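Heat-inducible transcription repressor hrcA homolog (Thermotoga maritima, PDB 1STZ) probably acts as a DNA-binding repressor that keeps the class I heat-shock operons grpE-dnaK-dnaJ and groELS switched off. Local coordinates at residues Tyr134-Arg139 with Glu255-Gln260; Val304-Ser309 with Arg319-Ile324; Ala288-Lys293 with Asp315-Val320. One frame throughout, in Å; residues are numbered along the deposited sequence.

Overall arrangement
All three interactions involve one five-stranded antiparallel sheet. Interactions 2 and 3 are close neighbours, with centres about 3 Å apart. Both set a strand of the hairpin 287-296/299-309 against helix 314-334, and they share Arg319 and Val320. Both are buried, and each centres on one phenylalanine: Phe321 reaches from the helix in interaction 2, Phe290 from the strand in interaction 3. Interaction 1 joins strand 134-138, next to the edge strand 231-234, to the turn after helix 247-256. It is only partly buried and combines a single apolar pair, Leu136 with Val257, and a polar approach of Glu138 and Gln260. Strands 134-138 and 299-309 pair directly, which links interaction 1 to interaction 2.

Interaction 1 (Tyr134-Arg139 with Glu255-Gln260)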
loop_
_atom_site.group_PDB
_atom_site.type_symbol
_atom_site.label_atom_id
_atom_site.label_comp_id
_atom_site.label_asym_id
_atom_site.label_seq_id
_atom_site.Cartn_x
_atom_site.Cartn_y
_atom_site.Cartn_z
ATOM N N TYR A 134 -3.606 10.223 -16.917
ATOM C CA TYR A 134 -4.477 9.294 -17.621
ATOM C C TYR A 134 -3.589 8.250 -18.267
ATOM O O TYR A 134 -2.710 8.600 -19.033
ATOM C CB TYR A 134 -5.226 10.025 -18.733
ATOM C CG TYR A 134 -6.214 9.193 -19.543
ATOM C CD1 TYR A 134 -6.049 9.007 -20.906
ATOM C CD2 TYR A 134 -7.331 8.643 -18.953
ATOM C CE1 TYR A 134 -6.984 8.281 -21.663
ATOM C CE2 TYR A 134 -8.263 7.910 -19.698
ATOM C CZ TYR A 134 -8.071 7.731 -21.048
ATOM O OH TYR A 134 -8.977 7.005 -21.785
ATOM N N VAL A 135 -3.838 6.983 -17.966
ATOM C CA VAL A 135 -3.038 5.873 -18.458
ATOM C C VAL A 135 -3.786 4.984 -19.446
ATOM O O VAL A 135 -4.947 4.640 -19.227
ATOM C CB VAL A 135 -2.542 5.030 -17.281
ATOM C CG1 VAL A 135 -1.831 3.759 -17.755
ATOM C CG2 VAL A 135 -1.638 5.862 -16.415
ATOM N N LEU A 136 -3.124 4.652 -20.553
ATOM C CA LEU A 136 -3.559 3.581 -21.449
ATOM C C LEU A 136 -2.495 2.506 -21.436
ATOM O O LEU A 136 -1.319 2.810 -21.615
ATOM C CB LEU A 136 -3.727 4.078 -22.878
ATOM C CG LEU A 136 -4.780 5.136 -23.145
ATOM C CD1 LEU A 136 -4.783 5.428 -24.626
ATOM C CD2 LEU A 136 -6.186 4.752 -22.683
ATOM N N ILE A 137 -2.895 1.263 -21.182
ATOM C CA ILE A 137 -2.024 0.104 -21.336
ATOM C C ILE A 137 -2.602 -0.794 -22.427
ATOM O O ILE A 137 -3.722 -1.275 -22.308
ATOM C CB ILE A 137 -1.920 -0.698 -20.035
ATOM C CG1 ILE A 137 -1.416 0.200 -18.895
ATOM C CG2 ILE A 137 -0.989 -1.905 -20.219
ATOM C CD1 ILE A 137 -1.165 -0.519 -17.611
ATOM N N GLU A 138 -1.820 -1.023 -23.472
ATOM C CA GLU A 138 -2.153 -1.978 -24.500
ATOM C C GLU A 138 -2.110 -3.423 -23.937
ATOM O O GLU A 138 -1.062 -3.867 -23.474
ATOM C CB GLU A 138 -1.178 -1.815 -25.658
ATOM C CG GLU A 138 -1.651 -2.407 -26.965
ATOM C CD GLU A 138 -0.661 -2.226 -28.098
ATOM O OE1 GLU A 138 0.556 -2.029 -27.845
ATOM O OE2 GLU A 138 -1.100 -2.310 -29.266
ATOM N N ARG A 139 -3.253 -4.121 -23.963
ATOM C CA ARG A 139 -3.353 -5.534 -23.589
ATOM C C ARG A 139 -2.590 -6.414 -24.590
ATOM O O ARG A 139 -2.408 -6.041 -25.740
ATOM C CB ARG A 139 -4.829 -5.985 -23.538
ATOM C CG ARG A 139 -5.676 -5.246 -22.526
ATOM C CD ARG A 139 -7.108 -5.763 -22.394
ATOM N NE ARG A 139 -7.740 -5.292 -21.161
ATOM C CZ ARG A 139 -8.549 -4.239 -21.034
ATOM N NH1 ARG A 139 -8.861 -3.451 -22.058
ATOM N NH2 ARG A 139 -9.052 -3.956 -19.840
ATOM N N GLU A 255 -10.702 11.578 -28.024
ATOM C CA GLU A 255 -10.811 11.321 -29.450
ATOM C C GLU A 255 -9.511 10.774 -30.101
ATOM O O GLU A 255 -9.561 9.794 -30.830
ATOM C CB GLU A 255 -11.308 12.581 -30.169
ATOM C CG GLU A 255 -12.349 12.314 -31.246
ATOM C CD GLU A 255 -13.803 12.325 -30.739
ATOM O OE1 GLU A 255 -14.435 13.428 -30.746
ATOM O OE2 GLU A 255 -14.334 11.230 -30.368
ATOM N N GLU A 256 -8.359 11.378 -29.822
ATOM C CA GLU A 256 -7.126 11.074 -30.565
ATOM C C GLU A 256 -6.491 9.754 -30.153
ATOM O O GLU A 256 -5.834 9.082 -30.929
ATOM C CB GLU A 256 -6.111 12.196 -30.389
ATOM C CG GLU A 256 -6.563 13.520 -31.006
ATOM C CD GLU A 256 -6.912 13.403 -32.478
ATOM O OE1 GLU A 256 -6.065 12.921 -33.249
ATOM O OE2 GLU A 256 -8.037 13.787 -32.872
ATOM N N VAL A 257 -6.701 9.424 -28.897
ATOM C CA VAL A 257 -6.266 8.205 -28.276
ATOM C C VAL A 257 -6.852 6.919 -28.915
ATOM O O VAL A 257 -6.292 5.835 -28.730
ATOM C CB VAL A 257 -6.628 8.353 -26.766
ATOM C CG1 VAL A 257 -7.354 7.198 -26.204
ATOM C CG2 VAL A 257 -5.387 8.789 -25.972
ATOM N N LYS A 258 -7.969 7.043 -29.636
ATOM C CA LYS A 258 -8.542 5.933 -30.404
ATOM C C LYS A 258 -7.784 5.643 -31.705
ATOM O O LYS A 258 -7.997 4.601 -32.326
ATOM C CB LYS A 258 -10.008 6.222 -30.778
ATOM C CG LYS A 258 -10.973 6.444 -29.591
ATOM C CD LYS A 258 -12.318 7.009 -30.088
ATOM C CE LYS A 258 -13.139 7.636 -28.959
ATOM N NZ LYS A 258 -13.544 6.611 -27.902
ATOM N N ASP A 259 -6.966 6.596 -32.153
ATOM C CA ASP A 259 -6.175 6.455 -33.375
ATOM C C ASP A 259 -4.904 5.648 -33.056
ATOM O O ASP A 259 -3.913 6.211 -32.571
ATOM C CB ASP A 259 -5.834 7.848 -33.923
ATOM C CG ASP A 259 -5.215 7.809 -35.318
ATOM O OD1 ASP A 259 -5.355 8.818 -36.050
ATOM O OD2 ASP A 259 -4.576 6.829 -35.772
ATOM N N GLN A 260 -4.941 4.332 -33.305
ATOM C CA GLN A 260 -3.813 3.465 -32.947
ATOM C C GLN A 260 -2.523 3.775 -33.708
ATOM O O GLN A 260 -1.450 3.728 -33.134
ATOM C CB GLN A 260 -4.128 1.975 -33.083
ATOM C CG GLN A 260 -3.222 1.163 -32.159
ATOM C CD GLN A 260 -3.210 -0.313 -32.436
ATOM O OE1 GLN A 260 -3.326 -0.754 -33.588
ATOM N NE2 GLN A 260 -3.057 -1.100 -31.375
#
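Leu136 and Val257 meet tip to tip and form the apolar part of this contact. CD1 of Leu136 comes to 3.5 Å from CG1 of Val257, a tight distance for two methyl groups. The same Leu136 CD1 lies 3.7 Å from Val257 CG2, so one methyl sits against both branches of the valine. With chi1 at -63°, Leu136 CG points away from its own carbonyl carbon, which carries CD1 out to the valine.

Two residues further on, Glu138 brings a polar group to the other end of the contact. Its OE2 lies 3.1 Å from NE2 of Gln260, but the angle is poor and the pair is not a hydrogen bond. The two side chains cross at about a right angle, and the carboxylate and amide planes are 82° apart. The carboxylate is held by its other oxygen, OE1, which accepts from Ser303 N; OE2 has a long, weak ion pair with Arg230. Gln260 NE2 bonds to Tyr231 OH.

Val257 lies in a type I turn from Glu256 to Asp259, closed by Asp259 N to Glu256 O at 3.0 Å. Asp259 then caps helix 260-266 through Phe262 N. Strand 134-138 runs between strands 231-234 and 299-309, antiparallel to both. Val257 also packs on Phe307 of strand 299-309, while Val135 and Ile137 pack on helix 116-131.

Interaction 2 (Val304-Ser309 with Arg319-Ile324)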
loop_
_atom_site.group_PDB
_atom_site.type_symbol
_atom_site.label_atom_id
_atom_site.label_comp_id
_atom_site.label_asym_id
_atom_site.label_seq_id
_atom_site.Cartn_x
_atom_site.Cartn_y
_atom_site.Cartn_z
ATOM N N VAL A 304 2.618 1.242 -23.212
ATOM C CA VAL A 304 2.002 1.976 -22.118
ATOM C C VAL A 304 2.138 3.474 -22.378
ATOM O O VAL A 304 3.194 3.935 -22.794
ATOM C CB VAL A 304 2.695 1.659 -20.786
ATOM C CG1 VAL A 304 2.019 2.374 -19.626
ATOM C CG2 VAL A 304 2.719 0.155 -20.542
ATOM N N TYR A 305 1.073 4.216 -22.111
ATOM C CA TYR A 305 1.020 5.662 -22.298
ATOM C C TYR A 305 0.512 6.339 -21.035
ATOM O O TYR A 305 -0.484 5.914 -20.469
ATOM C CB TYR A 305 0.087 6.020 -23.446
ATOM C CG TYR A 305 0.456 5.367 -24.747
ATOM C CD1 TYR A 305 0.006 4.098 -25.051
ATOM C CD2 TYR A 305 1.248 6.025 -25.678
ATOM C CE1 TYR A 305 0.339 3.492 -26.254
ATOM C CE2 TYR A 305 1.593 5.427 -26.868
ATOM C CZ TYR A 305 1.132 4.161 -27.157
ATOM O OH TYR A 305 1.448 3.569 -28.362
ATOM N N LEU A 306 1.226 7.375 -20.595
ATOM C CA LEU A 306 0.796 8.271 -19.523
ATOM C C LEU A 306 0.617 9.693 -20.086
ATOM O O LEU A 306 1.582 10.329 -20.526
ATOM C CB LEU A 306 1.891 8.324 -18.463
ATOM C CG LEU A 306 1.632 8.758 -17.022
ATOM C CD1 LEU A 306 2.722 9.667 -16.530
ATOM C CD2 LEU A 306 0.266 9.323 -16.736
ATOM N N PHE A 307 -0.591 10.202 -20.026
ATOM C CA PHE A 307 -0.901 11.549 -20.460
ATOM C C PHE A 307 -1.162 12.399 -19.234
ATOM O O PHE A 307 -1.940 12.022 -18.377
ATOM C CB PHE A 307 -2.145 11.566 -21.346
ATOM C CG PHE A 307 -1.977 10.855 -22.645
ATOM C CD1 PHE A 307 -2.351 9.528 -22.773
ATOM C CD2 PHE A 307 -1.497 11.525 -23.756
ATOM C CE1 PHE A 307 -2.219 8.866 -24.003
ATOM C CE2 PHE A 307 -1.354 10.877 -24.955
ATOM C CZ PHE A 307 -1.716 9.532 -25.075
ATOM N N THR A 308 -0.508 13.554 -19.159
ATOM C CA THR A 308 -0.793 14.550 -18.137
ATOM C C THR A 308 -0.819 15.890 -18.801
ATOM O O THR A 308 -0.438 16.020 -19.953
ATOM C CB THR A 308 0.328 14.570 -17.056
ATOM O OG1 THR A 308 1.598 14.843 -17.669
ATOM C CG2 THR A 308 0.513 13.198 -16.396
ATOM N N SER A 309 -1.226 16.910 -18.072
ATOM C CA SER A 309 -0.815 18.255 -18.430
ATOM C C SER A 309 0.715 18.318 -18.571
ATOM O O SER A 309 1.450 17.623 -17.857
ATOM C CB SER A 309 -1.248 19.252 -17.374
ATOM O OG SER A 309 -0.743 20.530 -17.697
ATOM N N ARG A 319 10.076 8.626 -12.965
ATOM C CA ARG A 319 10.441 7.616 -11.985
ATOM C C ARG A 319 9.350 6.558 -11.816
ATOM O O ARG A 319 9.645 5.373 -11.789
ATOM C CB ARG A 319 10.707 8.300 -10.663
ATOM C CG ARG A 319 11.030 7.403 -9.495
ATOM C CD ARG A 319 10.585 8.010 -8.177
ATOM N NE ARG A 319 10.981 9.401 -8.131
ATOM C CZ ARG A 319 10.296 10.405 -7.600
ATOM N NH1 ARG A 319 9.138 10.234 -6.982
ATOM N NH2 ARG A 319 10.808 11.618 -7.676
ATOM N N VAL A 320 8.113 7.002 -11.666
ATOM C CA VAL A 320 6.991 6.123 -11.438
ATOM C C VAL A 320 6.719 5.264 -12.681
ATOM O O VAL A 320 6.441 4.083 -12.552
ATOM C CB VAL A 320 5.724 6.909 -11.051
ATOM C CG1 VAL A 320 4.516 6.019 -11.024
ATOM C CG2 VAL A 320 5.894 7.532 -9.708
ATOM N N PHE A 321 6.864 5.855 -13.865
ATOM C CA PHE A 321 6.534 5.206 -15.132
ATOM C C PHE A 321 7.538 4.133 -15.392
ATOM O O PHE A 321 7.181 2.997 -15.637
ATOM C CB PHE A 321 6.533 6.230 -16.248
ATOM C CG PHE A 321 6.029 5.727 -17.583
ATOM C CD1 PHE A 321 4.696 5.842 -17.909
ATOM C CD2 PHE A 321 6.914 5.260 -18.549
ATOM C CE1 PHE A 321 4.229 5.457 -19.153
ATOM C CE2 PHE A 321 6.459 4.865 -19.807
ATOM C CZ PHE A 321 5.117 4.946 -20.103
ATOM N N GLU A 322 8.808 4.482 -15.273
ATOM C CA GLU A 322 9.869 3.518 -15.436
ATOM C C GLU A 322 9.792 2.320 -14.447
ATOM O O GLU A 322 9.976 1.172 -14.851
ATOM C CB GLU A 322 11.230 4.206 -15.329
ATOM C CG GLU A 322 12.361 3.247 -15.628
ATOM C CD GLU A 322 13.748 3.870 -15.604
ATOM O OE1 GLU A 322 14.042 4.704 -14.713
ATOM O OE2 GLU A 322 14.567 3.473 -16.466
ATOM N N TYR A 323 9.545 2.577 -13.167
ATOM C CA TYR A 323 9.398 1.481 -12.190
ATOM C C TYR A 323 8.298 0.502 -12.592
ATOM O O TYR A 323 8.526 -0.696 -12.615
ATOM C CB TYR A 323 9.115 2.025 -10.790
ATOM C CG TYR A 323 9.210 1.006 -9.673
ATOM C CD1 TYR A 323 10.417 0.782 -9.003
ATOM C CD2 TYR A 323 8.100 0.278 -9.267
ATOM C CE1 TYR A 323 10.501 -0.135 -7.975
ATOM C CE2 TYR A 323 8.183 -0.640 -8.237
ATOM C CZ TYR A 323 9.374 -0.848 -7.606
ATOM O OH TYR A 323 9.434 -1.753 -6.581
ATOM N N ILE A 324 7.119 1.016 -12.935
ATOM C CA ILE A 324 5.961 0.167 -13.230
ATOM C C ILE A 324 6.170 -0.624 -14.514
ATOM O O ILE A 324 5.837 -1.808 -14.569
ATOM C CB ILE A 324 4.634 0.994 -13.305
ATOM C CG1 ILE A 324 4.032 1.175 -11.923
ATOM C CG2 ILE A 324 3.533 0.240 -14.052
ATOM C CD1 ILE A 324 4.627 2.180 -11.160
#
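Phe321 carries this contact from the helix, and Val304 and Leu306 receive it on the strand. At the start of the helical segment, Arg319 serves other partners. Its NH1 makes salt bridges with Asp102 and with Glu180 of the second subunit. Val320 packs on Leu127 of helix 116-131.

Phe321 follows. A chi1 of -172° swings its ring away from the backbone N and out toward the strand. The CD1-CE1-CZ side of the ring does the touching. CZ lies 3.5 Å from Val304 O, which sits at the ring edge and in its plane. CE1 is 3.8 Å from Val304 CG1, and the valine and the ring lie alongside one another, pointing opposite ways. CE1 is also 3.8 Å from Leu306 CB, which approaches the ring obliquely. The ring therefore spans two strand residues that point to the same side. The intervening Tyr305 points away from the helix, and its OH bonds to Leu263 O.

Further along, Ile324 turns to Ala123 of helix 116-131. Helix and strand segments run nearly antiparallel, at 163°, with axes 10.5 Å apart. The strand is followed directly by the helix that folds back over it. A helix laid on an antiparallel sheet of strand order 2-1-5-4-3 is consistent with the GAF-like fold of the HrcA C-terminal domain.

Interaction 3 (Ala288-Lys293 with Asp315-Val320); sequences AVFSGK and DRNHRV
Phe290 of the strand and His318 of the helix have the nearest CA atoms across the segments, 7.6 Å apart. Strand 288-293 is extended, and 315-320 is regular helix, with Arg319 N bonded to Asp315 O and Val320 N to Arg316 O. The contact is made by one ring set against one turn of helix.

The Phe290 side chain leaves the strand with CG opposite its carbonyl carbon (chi1 -80°), a turn that lays the ring tip on the helix backbone. CE1 of Phe290 lies 3.7 Å from Asn317 CB, and the carbonyl carbon of Asn317 sits over one ring face. On the other side of the ring tip, Phe290 CE2 is 3.8 Å from His318 CA and 3.9 Å from His318 CB. The Phe290 and His318 side chains cross at about a right angle, and CE2 of Phe290 lies at the edge of the imidazole, near its plane.

The Asn317 amide stands 83° from the Phe290 ring plane. Its OD1 is gripped side-on by Arg316, which donates from NE and NH2, each 3.1 Å from that oxygen. The NH2 bond lies in the carbonyl plane on a lone pair, whereas NE is tilted from it. Asn317 ND2 bonds to Thr312 OG1, so both ends of the amide are held. An alanine here removes the amide, which would probably leave NE and NH2 of Arg316 without their common acceptor, OG1 of Thr312 without its partner, and the guanidinium freer to turn.

Strand 287-296 pairs with 272-275 and 299-309. Helix 314-334 also packs on helix 116-131 through Asn317 and Val320, and on Tyr88 of helix 81-94 through His318. Arg316 and Val320 touch Glu180 of the second subunit.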
loop_
_atom_site.group_PDB
_atom_site.type_symbol
_atom_site.label_atom_id
_atom_site.label_comp_id
_atom_site.label_asym_id
_atom_site.label_seq_id
_atom_site.Cartn_x
_atom_site.Cartn_y
_atom_site.Cartn_z
ATOM N N ALA A 288 1.680 16.383 -22.023
ATOM C CA ALA A 288 2.884 15.594 -22.187
ATOM C C ALA A 288 2.471 14.105 -22.138
ATOM O O ALA A 288 1.530 13.728 -21.405
ATOM C CB ALA A 288 3.850 15.901 -21.086
ATOM N N VAL A 289 3.147 13.270 -22.921
ATOM C CA VAL A 289 2.955 11.816 -22.863
ATOM C C VAL A 289 4.252 11.089 -22.615
ATOM O O VAL A 289 5.193 11.262 -23.361
ATOM C CB VAL A 289 2.517 11.199 -24.206
ATOM C CG1 VAL A 289 1.630 9.968 -23.963
ATOM C CG2 VAL A 289 1.950 12.189 -25.126
ATOM N N PHE A 290 4.286 10.251 -21.601
ATOM C CA PHE A 290 5.333 9.248 -21.448
ATOM C C PHE A 290 4.880 7.979 -22.136
ATOM O O PHE A 290 3.739 7.569 -22.017
ATOM C CB PHE A 290 5.616 8.942 -19.983
ATOM C CG PHE A 290 6.487 9.961 -19.311
ATOM C CD1 PHE A 290 5.948 11.087 -18.775
ATOM C CD2 PHE A 290 7.855 9.790 -19.245
ATOM C CE1 PHE A 290 6.756 12.048 -18.160
ATOM C CE2 PHE A 290 8.659 10.744 -18.629
ATOM C CZ PHE A 290 8.098 11.859 -18.078
ATOM N N SER A 291 5.771 7.368 -22.875
ATOM C CA SER A 291 5.465 6.120 -23.512
ATOM C C SER A 291 6.640 5.166 -23.427
ATOM O O SER A 291 7.801 5.574 -23.246
ATOM C CB SER A 291 5.037 6.361 -24.954
ATOM O OG SER A 291 6.112 6.857 -25.741
ATOM N N GLY A 292 6.322 3.887 -23.542
ATOM C CA GLY A 292 7.298 2.813 -23.470
ATOM C C GLY A 292 6.589 1.477 -23.670
ATOM O O GLY A 292 5.366 1.423 -23.736
ATOM N N LYS A 293 7.346 0.398 -23.755
ATOM C CA LYS A 293 6.767 -0.928 -23.910
ATOM C C LYS A 293 7.122 -1.807 -22.733
ATOM O O LYS A 293 8.151 -1.613 -22.105
ATOM C CB LYS A 293 7.269 -1.574 -25.187
ATOM C CG LYS A 293 7.029 -0.763 -26.438
ATOM C CD LYS A 293 7.265 -1.603 -27.671
ATOM C CE LYS A 293 7.214 -0.793 -28.943
ATOM N NZ LYS A 293 8.495 -0.093 -29.170
ATOM N N ASP A 315 10.015 14.638 -13.095
ATOM C CA ASP A 315 10.933 13.699 -12.440
ATOM C C ASP A 315 10.114 12.620 -11.744
ATOM O O ASP A 315 10.415 11.448 -11.844
ATOM C CB ASP A 315 11.808 14.439 -11.420
ATOM C CG ASP A 315 13.108 13.712 -11.085
ATOM O OD1 ASP A 315 13.210 12.476 -11.204
ATOM O OD2 ASP A 315 14.104 14.328 -10.645
ATOM N N ARG A 316 9.066 13.022 -11.050
ATOM C CA ARG A 316 8.178 12.057 -10.396
ATOM C C ARG A 316 7.562 11.133 -11.449
ATOM O O ARG A 316 7.587 9.917 -11.287
ATOM C CB ARG A 316 7.111 12.775 -9.561
ATOM C CG ARG A 316 6.062 11.880 -8.908
ATOM C CD ARG A 316 4.720 12.568 -8.640
ATOM N NE ARG A 316 4.114 13.126 -9.854
ATOM C CZ ARG A 316 3.077 13.969 -9.889
ATOM N NH1 ARG A 316 2.499 14.383 -8.777
ATOM N NH2 ARG A 316 2.625 14.422 -11.053
ATOM N N ASN A 317 7.070 11.704 -12.541
ATOM C CA ASN A 317 6.369 10.923 -13.561
ATOM C C ASN A 317 7.284 9.910 -14.252
ATOM O O ASN A 317 6.867 8.784 -14.537
ATOM C CB ASN A 317 5.719 11.821 -14.622
ATOM C CG ASN A 317 4.615 12.689 -14.068
ATOM O OD1 ASN A 317 4.218 12.567 -12.914
ATOM N ND2 ASN A 317 4.126 13.595 -14.891
ATOM N N HIS A 318 8.510 10.332 -14.541
ATOM C CA HIS A 318 9.523 9.472 -15.147
ATOM C C HIS A 318 9.846 8.316 -14.230
ATOM O O HIS A 318 9.888 7.163 -14.655
ATOM C CB HIS A 318 10.825 10.221 -15.447
ATOM C CG HIS A 318 11.863 9.348 -16.070
ATOM N ND1 HIS A 318 12.915 8.820 -15.356
ATOM C CD2 HIS A 318 11.987 8.872 -17.335
ATOM C CE1 HIS A 318 13.638 8.052 -16.151
ATOM N NE2 HIS A 318 13.102 8.071 -17.359
ATOM N N ARG A 319 10.076 8.626 -12.965
ATOM C CA ARG A 319 10.441 7.616 -11.985
ATOM C C ARG A 319 9.350 6.558 -11.816
ATOM O O ARG A 319 9.645 5.373 -11.789
ATOM C CB ARG A 319 10.707 8.300 -10.663
ATOM C CG ARG A 319 11.030 7.403 -9.495
ATOM C CD ARG A 319 10.585 8.010 -8.177
ATOM N NE ARG A 319 10.981 9.401 -8.131
ATOM C CZ ARG A 319 10.296 10.405 -7.600
ATOM N NH1 ARG A 319 9.138 10.234 -6.982
ATOM N NH2 ARG A 319 10.808 11.618 -7.676
ATOM N N VAL A 320 8.113 7.002 -11.666
ATOM C CA VAL A 320 6.991 6.123 -11.438
ATOM C C VAL A 320 6.719 5.264 -12.681
ATOM O O VAL A 320 6.441 4.083 -12.552
ATOM C CB VAL A 320 5.724 6.909 -11.051
ATOM C CG1 VAL A 320 4.516 6.019 -11.024
ATOM C CG2 VAL A 320 5.894 7.532 -9.708
#